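Local atomic coordinates of Non-reducing end beta-L-arabinofuranosidase (Bacteroides thetaiotaomicron, PDB entry 5MQO), a protein that probably acts as a family GH127 glycoside hydrolase, an aceric acidase that takes part in breaking down complex plant pectin. Residues A[309-314]-A[396-401]; A[420-425]-A[635-640]. One frame throughout, in Å; residues are numbered along the deposited sequence.

Contact 1 (A[309-314]-A[396-401]); sequences DVYAET and LEVTGD
Val398 sets CG1 against the Tyr311 ring edge, while its CG2 meets Ala312 and also brushes Tyr311 CD2; this small apolar patch makes up the tight part of the contact. Val398 CG1 sits close to the ring plane, 3.3 Å from Tyr311 CE2 and 3.5 Å from Tyr311 CD2. It therefore packs against the ring's rim and not over a face. With chi1 of Tyr311 at 175°, CG lies opposite the backbone N and the ring swings out to that methyl. The other branch, Val398 CG2, rests 4.0 Å from Ala312 CB, where the two segments come nearest (6.0 Å between the CA atoms of Ala312 and Val398). Helices 297-314 and 382-399 belong to the catalytic domain, of the six-hairpin clan whose folds are built from paired helices in an (alpha/alpha)6 barrel. An alanine in place of Val398 would probably leave the Tyr311 edge and the Ala312 methyl without their shared partner and open a gap between the helix ends. Met28 also touches Val398 and Ala312, while Asp309 forms salt bridges to Arg394 of helix 382-399 and to Arg253. The looser side begins beyond Val398: Thr399, Gly400 and Asp401 are partly exposed, and none touches 309-314. At Gly400 the chain leaves the helix with phi 75°, and the Asp401 carboxylate caps Lys403 N of helix 402-416.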
loop_
_atom_site.group_PDB
_atom_site.type_symbol
_atom_site.label_atom_id
_atom_site.label_comp_id
_atom_site.label_asym_id
_atom_site.label_seq_id
_atom_site.Cartn_x
_atom_site.Cartn_y
_atom_site.Cartn_z
ATOM N N ASP A 309 1.743 -15.658 -2.111
ATOM C CA ASP A 309 2.979 -16.008 -2.812
ATOM C C ASP A 309 3.260 -17.522 -2.852
ATOM O O ASP A 309 3.642 -18.052 -3.897
ATOM C CB ASP A 309 4.167 -15.222 -2.231
ATOM C CG ASP A 309 4.409 -13.922 -2.959
ATOM O OD1 ASP A 309 3.994 -13.818 -4.133
ATOM O OD2 ASP A 309 5.039 -13.017 -2.370
ATOM N N VAL A 310 3.032 -18.231 -1.750
ATOM C CA VAL A 310 3.146 -19.700 -1.776
ATOM C C VAL A 310 2.072 -20.288 -2.664
ATOM O O VAL A 310 2.380 -21.167 -3.483
ATOM C CB VAL A 310 3.118 -20.340 -0.378
ATOM C CG1 VAL A 310 2.986 -21.874 -0.461
ATOM C CG2 VAL A 310 4.384 -19.925 0.378
ATOM N N TYR A 311 0.840 -19.774 -2.558
ATOM C CA TYR A 311 -0.245 -20.255 -3.423
ATOM C C TYR A 311 0.110 -20.108 -4.907
ATOM O O TYR A 311 -0.156 -21.008 -5.693
ATOM C CB TYR A 311 -1.589 -19.585 -3.124
ATOM C CG TYR A 311 -2.598 -20.032 -4.129
ATOM C CD1 TYR A 311 -3.234 -21.271 -4.004
ATOM C CD2 TYR A 311 -2.832 -19.274 -5.283
ATOM C CE1 TYR A 311 -4.127 -21.715 -4.979
ATOM C CE2 TYR A 311 -3.716 -19.703 -6.254
ATOM C CZ TYR A 311 -4.358 -20.907 -6.100
ATOM O OH TYR A 311 -5.204 -21.263 -7.098
ATOM N N ALA A 312 0.728 -18.986 -5.277
ATOM C CA ALA A 312 1.141 -18.754 -6.668
ATOM C C ALA A 312 1.971 -19.897 -7.246
ATOM O O ALA A 312 1.907 -20.155 -8.442
ATOM C CB ALA A 312 1.936 -17.466 -6.779
ATOM N N GLU A 313 2.756 -20.534 -6.373
ATOM C CA GLU A 313 3.660 -21.605 -6.739
ATOM C C GLU A 313 3.046 -22.979 -6.564
ATOM O O GLU A 313 3.280 -23.823 -7.409
ATOM C CB GLU A 313 4.979 -21.514 -5.922
ATOM C CG GLU A 313 5.624 -20.124 -5.882
ATOM C CD GLU A 313 5.886 -19.519 -7.264
ATOM O OE1 GLU A 313 6.135 -20.295 -8.243
ATOM O OE2 GLU A 313 5.866 -18.257 -7.373
ATOM N N THR A 314 2.284 -23.213 -5.488
ATOM C CA THR A 314 1.764 -24.585 -5.154
ATOM C C THR A 314 0.351 -24.968 -5.654
ATOM O O THR A 314 0.016 -26.160 -5.727
ATOM C CB THR A 314 1.784 -24.860 -3.616
ATOM O OG1 THR A 314 0.773 -24.083 -2.944
ATOM C CG2 THR A 314 3.174 -24.572 -3.010
ATOM N N LEU A 396 -4.250 -9.926 -6.802
ATOM C CA LEU A 396 -4.412 -9.533 -8.195
ATOM C C LEU A 396 -3.674 -10.495 -9.141
ATOM O O LEU A 396 -4.299 -11.033 -10.069
ATOM C CB LEU A 396 -3.927 -8.103 -8.440
ATOM C CG LEU A 396 -4.067 -7.549 -9.870
ATOM C CD1 LEU A 396 -5.536 -7.416 -10.285
ATOM C CD2 LEU A 396 -3.366 -6.201 -9.947
ATOM N N GLU A 397 -2.378 -10.722 -8.903
ATOM C CA GLU A 397 -1.548 -11.518 -9.847
ATOM C C GLU A 397 -2.012 -13.006 -9.925
ATOM O O GLU A 397 -2.057 -13.595 -10.981
ATOM C CB GLU A 397 -0.034 -11.379 -9.532
ATOM C CG GLU A 397 0.477 -9.925 -9.567
ATOM C CD GLU A 397 1.902 -9.722 -10.102
ATOM O OE1 GLU A 397 2.894 -10.397 -9.685
ATOM O OE2 GLU A 397 2.037 -8.832 -10.964
ATOM N N VAL A 398 -2.407 -13.566 -8.796
ATOM C CA VAL A 398 -2.966 -14.912 -8.720
ATOM C C VAL A 398 -4.370 -15.111 -9.317
ATOM O O VAL A 398 -4.729 -16.244 -9.620
ATOM C CB VAL A 398 -3.014 -15.325 -7.232
ATOM C CG1 VAL A 398 -3.963 -16.472 -6.972
ATOM C CG2 VAL A 398 -1.618 -15.664 -6.737
ATOM N N THR A 399 -5.174 -14.050 -9.418
ATOM C CA THR A 399 -6.594 -14.157 -9.842
ATOM C C THR A 399 -7.023 -13.368 -11.083
ATOM O O THR A 399 -8.014 -13.716 -11.717
ATOM C CB THR A 399 -7.567 -13.735 -8.715
ATOM O OG1 THR A 399 -7.387 -12.353 -8.388
ATOM C CG2 THR A 399 -7.354 -14.566 -7.500
ATOM N N GLY A 400 -6.333 -12.280 -11.402
ATOM C CA GLY A 400 -6.721 -11.459 -12.524
ATOM C C GLY A 400 -7.938 -10.607 -12.265
ATOM O O GLY A 400 -8.440 -9.991 -13.187
ATOM N N ASP A 401 -8.386 -10.529 -11.008
ATOM C CA ASP A 401 -9.616 -9.835 -10.644
ATOM C C ASP A 401 -9.303 -8.384 -10.296
ATOM O O ASP A 401 -8.542 -8.097 -9.372
ATOM C CB ASP A 401 -10.243 -10.544 -9.451
ATOM C CG ASP A 401 -11.709 -10.159 -9.210
ATOM O OD1 ASP A 401 -12.084 -8.957 -9.311
ATOM O OD2 ASP A 401 -12.475 -11.097 -8.876
#

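Contact 2 (A[420-425]-A[635-640]); sequences ISLDGK and TTIEGS
Leu422 reaches from its turn to the end of strand 631-637, touching Glu638 at its base and Ile637 at its tip. Leu422 CB lies 4.1 Å from Glu638 CB. CG stands beside the backbone N (chi1 -71°) and the chain then extends (chi2 171°), carrying Leu422 CD1 to 3.6 Å from Ile637 O and 4.1 Å from Ile637 CG2. Tyr680 also packs on this leucine, which is buried. The outer margin is polar: Glu638 bends at chi2 (-90°) and brings its OE1 to 3.8 Å from Asp423 CB and 4.0 Å from Asp423 OD2. The two side chains run alongside each other, their carboxylate planes nearly perpendicular, and their like charges might raise the proton affinity of one of them. Asp423 is steadied by Ser421 OG, which donates to Asp423 OD1 at 2.6 Å, inside the type I turn 421-424. Between the two segments the contact is packing, though Leu422 N also bonds to Asn684 and Ser640 OG to Glu53. Within 635-640, reciprocal backbone bonds, Ile637 N to Ser640 O (3.0 Å) and Ser640 N to Ile637 O (3.1 Å), close a type I' turn with Glu638 and Gly639 at its corners, the arrangement typical of a tight two-residue beta-hairpin, here linking antiparallel strands 631-637 and 640-651.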
loop_
_atom_site.group_PDB
_atom_site.type_symbol
_atom_site.label_atom_id
_atom_site.label_comp_id
_atom_site.label_asym_id
_atom_site.label_seq_id
_atom_site.Cartn_x
_atom_site.Cartn_y
_atom_site.Cartn_z
ATOM N N ILE A 420 4.146 9.854 4.831
ATOM C CA ILE A 420 5.302 10.714 4.606
ATOM C C ILE A 420 4.795 12.116 4.349
ATOM O O ILE A 420 3.697 12.291 3.849
ATOM C CB ILE A 420 6.189 10.194 3.433
ATOM C CG1 ILE A 420 7.616 10.774 3.520
ATOM C CG2 ILE A 420 5.542 10.444 2.060
ATOM C CD1 ILE A 420 8.573 10.300 2.422
ATOM N N SER A 421 5.604 13.104 4.720
ATOM C CA SER A 421 5.338 14.528 4.445
ATOM C C SER A 421 5.417 14.854 2.944
ATOM O O SER A 421 5.923 14.057 2.146
ATOM C CB SER A 421 6.317 15.418 5.240
ATOM O OG SER A 421 7.683 15.042 5.049
ATOM N N LEU A 422 4.879 16.011 2.561
ATOM C CA LEU A 422 5.032 16.497 1.196
ATOM C C LEU A 422 6.490 16.902 0.902
ATOM O O LEU A 422 6.964 16.635 -0.196
ATOM C CB LEU A 422 4.058 17.621 0.903
ATOM C CG LEU A 422 2.600 17.172 0.798
ATOM C CD1 LEU A 422 1.697 18.387 0.739
ATOM C CD2 LEU A 422 2.369 16.274 -0.414
ATOM N N ASP A 423 7.222 17.446 1.887
ATOM C CA ASP A 423 8.671 17.721 1.715
ATOM C C ASP A 423 9.595 16.503 1.737
ATOM O O ASP A 423 10.804 16.674 1.727
ATOM C CB ASP A 423 9.195 18.815 2.685
ATOM C CG ASP A 423 9.201 18.403 4.175
ATOM O OD1 ASP A 423 8.987 17.230 4.535
ATOM O OD2 ASP A 423 9.416 19.309 5.012
ATOM N N GLY A 424 9.040 15.292 1.798
ATOM C CA GLY A 424 9.818 14.053 1.682
ATOM C C GLY A 424 10.704 13.679 2.851
ATOM O O GLY A 424 11.502 12.763 2.730
ATOM N N LYS A 425 10.565 14.374 3.977
ATOM C CA LYS A 425 11.523 14.287 5.073
ATOM C C LYS A 425 10.968 13.793 6.394
ATOM O O LYS A 425 11.743 13.297 7.231
ATOM C CB LYS A 425 12.116 15.660 5.322
ATOM C CG LYS A 425 13.097 16.119 4.271
ATOM C CD LYS A 425 13.793 17.370 4.758
ATOM C CE LYS A 425 14.610 17.983 3.653
ATOM N NZ LYS A 425 15.499 19.025 4.223
ATOM N N THR A 635 -5.085 24.157 -5.497
ATOM C CA THR A 635 -4.329 25.042 -4.560
ATOM C C THR A 635 -2.989 24.385 -4.196
ATOM O O THR A 635 -2.743 23.242 -4.580
ATOM C CB THR A 635 -5.090 25.446 -3.249
ATOM O OG1 THR A 635 -5.286 24.291 -2.434
ATOM C CG2 THR A 635 -6.464 26.226 -3.522
ATOM N N THR A 636 -2.122 25.109 -3.482
ATOM C CA THR A 636 -0.713 24.700 -3.301
ATOM C C THR A 636 -0.360 24.471 -1.825
ATOM O O THR A 636 -0.709 25.310 -0.982
ATOM C CB THR A 636 0.239 25.770 -3.872
ATOM O OG1 THR A 636 -0.047 25.962 -5.255
ATOM C CG2 THR A 636 1.673 25.338 -3.748
ATOM N N ILE A 637 0.299 23.343 -1.514
ATOM C CA ILE A 637 0.814 23.088 -0.148
ATOM C C ILE A 637 2.203 22.495 -0.272
ATOM O O ILE A 637 2.412 21.505 -0.981
ATOM C CB ILE A 637 -0.079 22.143 0.726
ATOM C CG1 ILE A 637 -1.516 22.668 0.831
ATOM C CG2 ILE A 637 0.485 22.028 2.146
ATOM C CD1 ILE A 637 -2.514 21.700 1.422
ATOM N N GLU A 638 3.145 23.100 0.434
ATOM C CA GLU A 638 4.557 22.792 0.266
ATOM C C GLU A 638 4.902 22.564 -1.200
ATOM O O GLU A 638 5.460 21.521 -1.541
ATOM C CB GLU A 638 4.945 21.574 1.090
ATOM C CG GLU A 638 4.691 21.729 2.585
ATOM C CD GLU A 638 5.859 22.313 3.355
ATOM O OE1 GLU A 638 7.032 21.923 3.114
ATOM O OE2 GLU A 638 5.575 23.147 4.234
ATOM N N GLY A 639 4.548 23.533 -2.053
ATOM C CA GLY A 639 4.877 23.503 -3.493
ATOM C C GLY A 639 4.284 22.389 -4.351
ATOM O O GLY A 639 4.848 22.039 -5.380
ATOM N N SER A 640 3.143 21.842 -3.927
ATOM C CA SER A 640 2.462 20.730 -4.622
ATOM C C SER A 640 1.048 21.182 -4.964
ATOM O O SER A 640 0.354 21.744 -4.102
ATOM C CB SER A 640 2.420 19.467 -3.740
ATOM O OG SER A 640 2.120 18.308 -4.500
#

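Contact 1 is a buried helix-to-helix contact within the catalytic domain, whereas contact 2 is partly buried and sets a catalytic-domain loop against a hairpin of the C-terminal domain. They share no helix or strand: their centres are 36 Å apart, on opposite sides of the chain's centre. Neither pair of segments is joined by a hydrogen bond, yet the chemistry differs with the setting. In contact 1 (121 Å² buried) all the touching groups are apolar side chains, and the nearby Asp309 and Glu313 pair with arginines outside the two segments. Contact 2 (190 Å²) combines a buried leucine and isoleucine with two acidic side chains at its more exposed margin.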